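Local atomic coordinates of putative platelet activating factor (Streptococcus pneumoniae, PDB entry 2HSJ), a protein that is of uncharacterised function but, as a GDSL-like member of the SGNH hydrolase clan, probably hydrolyses ester bonds in lipids or acylated substrates. Residues P123-V135 / Q169-D181. Numbering follows the deposited sequence.
Sequences PLTEIKLLSILPV and QVEFVPVFDCLTD. With MG (magnesium ion), chain P.
One hydroxyl oxygen, OG of Ser131, accepts hydrogen bonds from two successive backbone amides of the facing segment, Val175 N and Phe176 N, each at 2.9 Å. The first is the straighter, with an N-H...O angle of 149° against 133°. With chi1 at 61°, OG stands between the serine's own N and carbonyl carbon and reaches the chain where it leaves strand 170-173 and enters the weakly bonded helical turn at about 176-179. Ser131 N meanwhile donates to Val173 O, the last of five backbone bonds that join the two segments in parallel, from Ile127 N to Gln169 O onward. Beyond the serine, Pro134 lays CB over one face of the Phe176 ring in a CH-pi contact, 4.0 Å from the centroid, while Ile132 O lies at the ring's edge, 3.4 Å from CD1. Leu133 CD2 meets Val175 CG2 at 3.6 Å, and its CD1 packs on Leu179 CD1. At the opposite end Lys128, bent at its second torsion, brings NZ to the anti side of Glu171 OE1 at 2.8 Å, somewhat out of the carboxylate plane; Glu126 OE1 adds a weak second salt bridge, and a water links NZ to Gln169 O. Val170 O binds a magnesium ion, together with Ala164 O and Tyr167 O. The strands form a beta-alpha-beta crossover through helix 150-164, consistent with the SGNH-hydrolase fold. Strand 170-173 is outermost in the chain's parallel sheet, and 126-130 also bonds to strand 88-92; helix 150-164 packs against Ser131, Ile132 and Phe176, helix 199-209 against Val173 and Val175.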
loop_
_atom_site.group_PDB
_atom_site.type_symbol
_atom_site.label_atom_id
_atom_site.label_comp_id
_atom_site.label_asym_id
_atom_site.label_seq_id
_atom_site.Cartn_x
_atom_site.Cartn_y
_atom_site.Cartn_z
ATOM N N PRO D 123 -7.775 14.294 -14.562
ATOM C CA PRO D 123 -7.569 14.281 -16.014
ATOM C C PRO D 123 -6.827 13.075 -16.611
ATOM O O PRO D 123 -7.010 12.798 -17.802
ATOM C CB PRO D 123 -6.800 15.582 -16.291
ATOM C CG PRO D 123 -6.222 15.988 -15.005
ATOM C CD PRO D 123 -7.054 15.402 -13.903
ATOM N N LEU D 124 -6.025 12.369 -15.806
ATOM C CA LEU D 124 -5.260 11.227 -16.330
ATOM C C LEU D 124 -5.948 9.899 -16.027
ATOM O O LEU D 124 -5.412 8.841 -16.355
ATOM C CB LEU D 124 -3.816 11.214 -15.796
ATOM C CG LEU D 124 -2.949 12.421 -16.175
ATOM C CD1 LEU D 124 -1.583 12.387 -15.488
ATOM C CD2 LEU D 124 -2.775 12.458 -17.665
ATOM N N THR D 125 -7.126 9.965 -15.418
ATOM C CA THR D 125 -7.842 8.753 -15.028
ATOM C C THR D 125 -8.729 8.256 -16.160
ATOM O O THR D 125 -9.413 9.050 -16.816
ATOM C CB THR D 125 -8.672 9.026 -13.767
ATOM O OG1 THR D 125 -7.787 9.472 -12.728
ATOM C CG2 THR D 125 -9.446 7.782 -13.295
ATOM N N GLU D 126 -8.701 6.947 -16.391
ATOM C CA GLU D 126 -9.567 6.294 -17.374
ATOM C C GLU D 126 -10.895 5.920 -16.749
ATOM O O GLU D 126 -10.942 5.608 -15.554
ATOM C CB GLU D 126 -8.885 5.043 -17.920
ATOM C CG GLU D 126 -7.691 5.414 -18.808
ATOM C CD GLU D 126 -6.908 4.212 -19.261
ATOM O OE1 GLU D 126 -7.149 3.113 -18.754
ATOM O OE2 GLU D 126 -6.031 4.362 -20.146
ATOM N N ILE D 127 -11.988 5.966 -17.525
ATOM C CA ILE D 127 -13.274 5.476 -17.053
ATOM C C ILE D 127 -13.600 4.232 -17.837
ATOM O O ILE D 127 -13.530 4.236 -19.070
ATOM C CB ILE D 127 -14.400 6.544 -17.206
ATOM C CG1 ILE D 127 -14.157 7.697 -16.222
ATOM C CG2 ILE D 127 -15.796 5.938 -16.987
ATOM C CD1 ILE D 127 -15.060 8.933 -16.485
ATOM N N LYS D 128 -13.912 3.154 -17.132
ATOM C CA LYS D 128 -14.397 1.930 -17.774
ATOM C C LYS D 128 -15.895 1.892 -17.532
ATOM O O LYS D 128 -16.350 1.704 -16.398
ATOM C CB LYS D 128 -13.680 0.713 -17.171
ATOM C CG LYS D 128 -12.153 0.829 -17.206
ATOM C CD LYS D 128 -11.673 0.926 -18.669
ATOM C CE LYS D 128 -10.167 1.098 -18.775
ATOM N NZ LYS D 128 -9.739 1.301 -20.212
ATOM N N LEU D 129 -16.658 2.120 -18.600
ATOM C CA LEU D 129 -18.116 2.200 -18.471
ATOM C C LEU D 129 -18.696 0.821 -18.807
ATOM O O LEU D 129 -18.695 0.388 -19.977
ATOM C CB LEU D 129 -18.675 3.268 -19.424
ATOM C CG LEU D 129 -20.197 3.469 -19.503
ATOM C CD1 LEU D 129 -20.795 3.890 -18.126
ATOM C CD2 LEU D 129 -20.511 4.503 -20.602
ATOM N N LEU D 130 -19.173 0.135 -17.773
ATOM C CA LEU D 130 -19.618 -1.233 -17.967
ATOM C C LEU D 130 -20.970 -1.258 -18.648
ATOM O O LEU D 130 -21.842 -0.435 -18.369
ATOM C CB LEU D 130 -19.713 -1.980 -16.622
ATOM C CG LEU D 130 -18.402 -2.642 -16.197
ATOM C CD1 LEU D 130 -17.227 -1.657 -16.006
ATOM C CD2 LEU D 130 -18.706 -3.420 -14.912
ATOM N N SER D 131 -21.178 -2.266 -19.486
ATOM C CA SER D 131 -22.531 -2.558 -19.923
ATOM C C SER D 131 -23.414 -2.820 -18.698
ATOM O O SER D 131 -22.996 -3.518 -17.773
ATOM C CB SER D 131 -22.495 -3.804 -20.805
ATOM O OG SER D 131 -21.999 -4.898 -20.070
ATOM N N ILE D 132 -24.645 -2.311 -18.708
ATOM C CA ILE D 132 -25.647 -2.760 -17.743
ATOM C C ILE D 132 -25.814 -4.278 -17.878
ATOM O O ILE D 132 -25.875 -4.825 -18.977
ATOM C CB ILE D 132 -26.986 -2.035 -17.992
ATOM C CG1 ILE D 132 -26.798 -0.515 -17.859
ATOM C CG2 ILE D 132 -28.098 -2.598 -17.101
ATOM C CD1 ILE D 132 -27.982 0.321 -18.383
ATOM N N LEU D 133 -25.898 -4.969 -16.741
ATOM C CA LEU D 133 -25.921 -6.425 -16.779
ATOM C C LEU D 133 -27.303 -6.958 -17.175
ATOM O O LEU D 133 -28.310 -6.267 -16.989
ATOM C CB LEU D 133 -25.511 -6.999 -15.422
ATOM C CG LEU D 133 -24.253 -6.423 -14.775
ATOM C CD1 LEU D 133 -23.900 -7.220 -13.519
ATOM C CD2 LEU D 133 -23.120 -6.463 -15.743
ATOM N N PRO D 134 -27.374 -8.203 -17.692
ATOM C CA PRO D 134 -28.679 -8.815 -18.022
ATOM C C PRO D 134 -29.460 -9.163 -16.753
ATOM O O PRO D 134 -28.883 -9.258 -15.654
ATOM C CB PRO D 134 -28.312 -10.103 -18.770
ATOM C CG PRO D 134 -26.908 -10.422 -18.265
ATOM C CD PRO D 134 -26.237 -9.116 -17.930
ATOM N N VAL D 135 -30.760 -9.348 -16.932
ATOM C CA VAL D 135 -31.630 -9.875 -15.911
ATOM C C VAL D 135 -32.113 -11.251 -16.343
ATOM O O VAL D 135 -31.974 -11.645 -17.511
ATOM C CB VAL D 135 -32.829 -8.937 -15.661
ATOM C CG1 VAL D 135 -32.331 -7.631 -15.087
ATOM C CG2 VAL D 135 -33.658 -8.720 -16.952
ATOM N N GLN D 169 -10.832 8.914 -23.031
ATOM C CA GLN D 169 -10.534 8.292 -21.735
ATOM C C GLN D 169 -11.590 7.291 -21.267
ATOM O O GLN D 169 -11.409 6.645 -20.212
ATOM C CB GLN D 169 -10.306 9.362 -20.684
ATOM C CG GLN D 169 -11.558 10.078 -20.279
ATOM C CD GLN D 169 -11.963 11.271 -21.183
ATOM O OE1 GLN D 169 -11.558 11.411 -22.364
ATOM N NE2 GLN D 169 -12.789 12.141 -20.611
ATOM N N VAL D 170 -12.678 7.162 -22.033
ATOM C CA VAL D 170 -13.766 6.241 -21.685
ATOM C C VAL D 170 -13.736 5.018 -22.589
ATOM O O VAL D 170 -13.714 5.147 -23.826
ATOM C CB VAL D 170 -15.140 6.930 -21.778
ATOM C CG1 VAL D 170 -16.237 5.987 -21.268
ATOM C CG2 VAL D 170 -15.136 8.204 -20.955
ATOM N N GLU D 171 -13.761 3.832 -21.962
ATOM C CA GLU D 171 -13.857 2.578 -22.710
ATOM C C GLU D 171 -15.121 1.886 -22.258
ATOM O O GLU D 171 -15.327 1.690 -21.063
ATOM C CB GLU D 171 -12.641 1.667 -22.464
ATOM C CG GLU D 171 -12.697 0.420 -23.342
ATOM C CD GLU D 171 -11.517 -0.498 -23.131
ATOM O OE1 GLU D 171 -10.849 -0.396 -22.082
ATOM O OE2 GLU D 171 -11.257 -1.316 -24.021
ATOM N N PHE D 172 -15.972 1.523 -23.210
ATOM C CA PHE D 172 -17.109 0.667 -22.917
ATOM C C PHE D 172 -16.625 -0.759 -22.672
ATOM O O PHE D 172 -15.793 -1.290 -23.421
ATOM C CB PHE D 172 -18.063 0.686 -24.101
ATOM C CG PHE D 172 -19.286 -0.147 -23.893
ATOM C CD1 PHE D 172 -20.260 0.210 -22.968
ATOM C CD2 PHE D 172 -19.459 -1.286 -24.674
ATOM C CE1 PHE D 172 -21.400 -0.602 -22.815
ATOM C CE2 PHE D 172 -20.568 -2.090 -24.520
ATOM C CZ PHE D 172 -21.547 -1.736 -23.611
ATOM N N VAL D 173 -17.161 -1.376 -21.617
ATOM C CA VAL D 173 -16.732 -2.709 -21.210
ATOM C C VAL D 173 -17.911 -3.667 -21.391
ATOM O O VAL D 173 -18.823 -3.683 -20.588
ATOM C CB VAL D 173 -16.185 -2.744 -19.738
ATOM C CG1 VAL D 173 -15.692 -4.153 -19.391
ATOM C CG2 VAL D 173 -15.063 -1.705 -19.527
ATOM N N PRO D 174 -17.898 -4.468 -22.475
ATOM C CA PRO D 174 -19.032 -5.346 -22.777
ATOM C C PRO D 174 -18.972 -6.597 -21.921
ATOM O O PRO D 174 -18.213 -7.527 -22.214
ATOM C CB PRO D 174 -18.837 -5.652 -24.273
ATOM C CG PRO D 174 -17.353 -5.547 -24.487
ATOM C CD PRO D 174 -16.813 -4.584 -23.477
ATOM N N VAL D 175 -19.691 -6.579 -20.804
ATOM C CA VAL D 175 -19.739 -7.750 -19.917
ATOM C C VAL D 175 -21.107 -8.448 -19.957
ATOM O O VAL D 175 -21.248 -9.554 -19.446
ATOM C CB VAL D 175 -19.358 -7.423 -18.447
ATOM C CG1 VAL D 175 -17.899 -7.037 -18.336
ATOM C CG2 VAL D 175 -20.213 -6.333 -17.858
ATOM N N PHE D 176 -22.112 -7.785 -20.548
ATOM C CA PHE D 176 -23.458 -8.341 -20.666
ATOM C C PHE D 176 -23.425 -9.780 -21.182
ATOM O O PHE D 176 -23.956 -10.692 -20.536
ATOM C CB PHE D 176 -24.295 -7.437 -21.583
ATOM C CG PHE D 176 -25.695 -7.918 -21.829
ATOM C CD1 PHE D 176 -26.760 -7.351 -21.138
ATOM C CD2 PHE D 176 -25.954 -8.924 -22.765
ATOM C CE1 PHE D 176 -28.064 -7.782 -21.368
ATOM C CE2 PHE D 176 -27.262 -9.364 -22.999
ATOM C CZ PHE D 176 -28.314 -8.797 -22.294
ATOM N N ASP D 177 -22.763 -9.995 -22.315
ATOM C CA ASP D 177 -22.818 -11.307 -22.959
ATOM C C ASP D 177 -22.143 -12.396 -22.114
ATOM O O ASP D 177 -22.542 -13.575 -22.174
ATOM C CB ASP D 177 -22.218 -11.245 -24.364
ATOM C CG ASP D 177 -23.070 -10.419 -25.346
ATOM O OD1 ASP D 177 -24.303 -10.306 -25.162
ATOM O OD2 ASP D 177 -22.504 -9.913 -26.344
ATOM N N CYS D 178 -21.156 -12.006 -21.306
ATOM C CA CYS D 178 -20.465 -12.954 -20.414
ATOM C C CYS D 178 -21.351 -13.549 -19.335
ATOM O O CYS D 178 -21.041 -14.611 -18.793
ATOM C CB CYS D 178 -19.252 -12.315 -19.744
ATOM S SG CYS D 178 -17.924 -11.942 -20.938
ATOM N N LEU D 179 -22.439 -12.857 -19.013
ATOM C CA LEU D 179 -23.304 -13.263 -17.908
ATOM C C LEU D 179 -24.591 -13.917 -18.395
ATOM O O LEU D 179 -25.375 -14.402 -17.587
ATOM C CB LEU D 179 -23.624 -12.081 -16.972
ATOM C CG LEU D 179 -22.409 -11.438 -16.310
ATOM C CD1 LEU D 179 -22.898 -10.342 -15.377
ATOM C CD2 LEU D 179 -21.563 -12.474 -15.593
ATOM N N THR D 180 -24.791 -13.942 -19.711
ATOM C CA THR D 180 -26.032 -14.524 -20.257
ATOM C C THR D 180 -25.932 -16.021 -20.481
ATOM O O THR D 180 -24.843 -16.562 -20.718
ATOM C CB THR D 180 -26.457 -13.866 -21.590
ATOM O OG1 THR D 180 -25.386 -13.973 -22.537
ATOM C CG2 THR D 180 -26.801 -12.400 -21.375
ATOM N N ASP D 181 -27.071 -16.694 -20.419
ATOM C CA ASP D 181 -27.144 -18.082 -20.867
ATOM C C ASP D 181 -27.442 -18.060 -22.375
ATOM O O ASP D 181 -27.429 -16.998 -23.007
ATOM C CB ASP D 181 -28.185 -18.872 -20.049
ATOM C CG ASP D 181 -29.597 -18.344 -20.216
ATOM O OD1 ASP D 181 -29.836 -17.566 -21.152
ATOM O OD2 ASP D 181 -30.469 -18.733 -19.409
HETATM MG MG MG P . -13.684 6.124 -25.863
HETATM O O HOH W 1 -10.562 3.939 -20.724
HETATM O O HOH W 2 -11.193 5.472 -25.971
#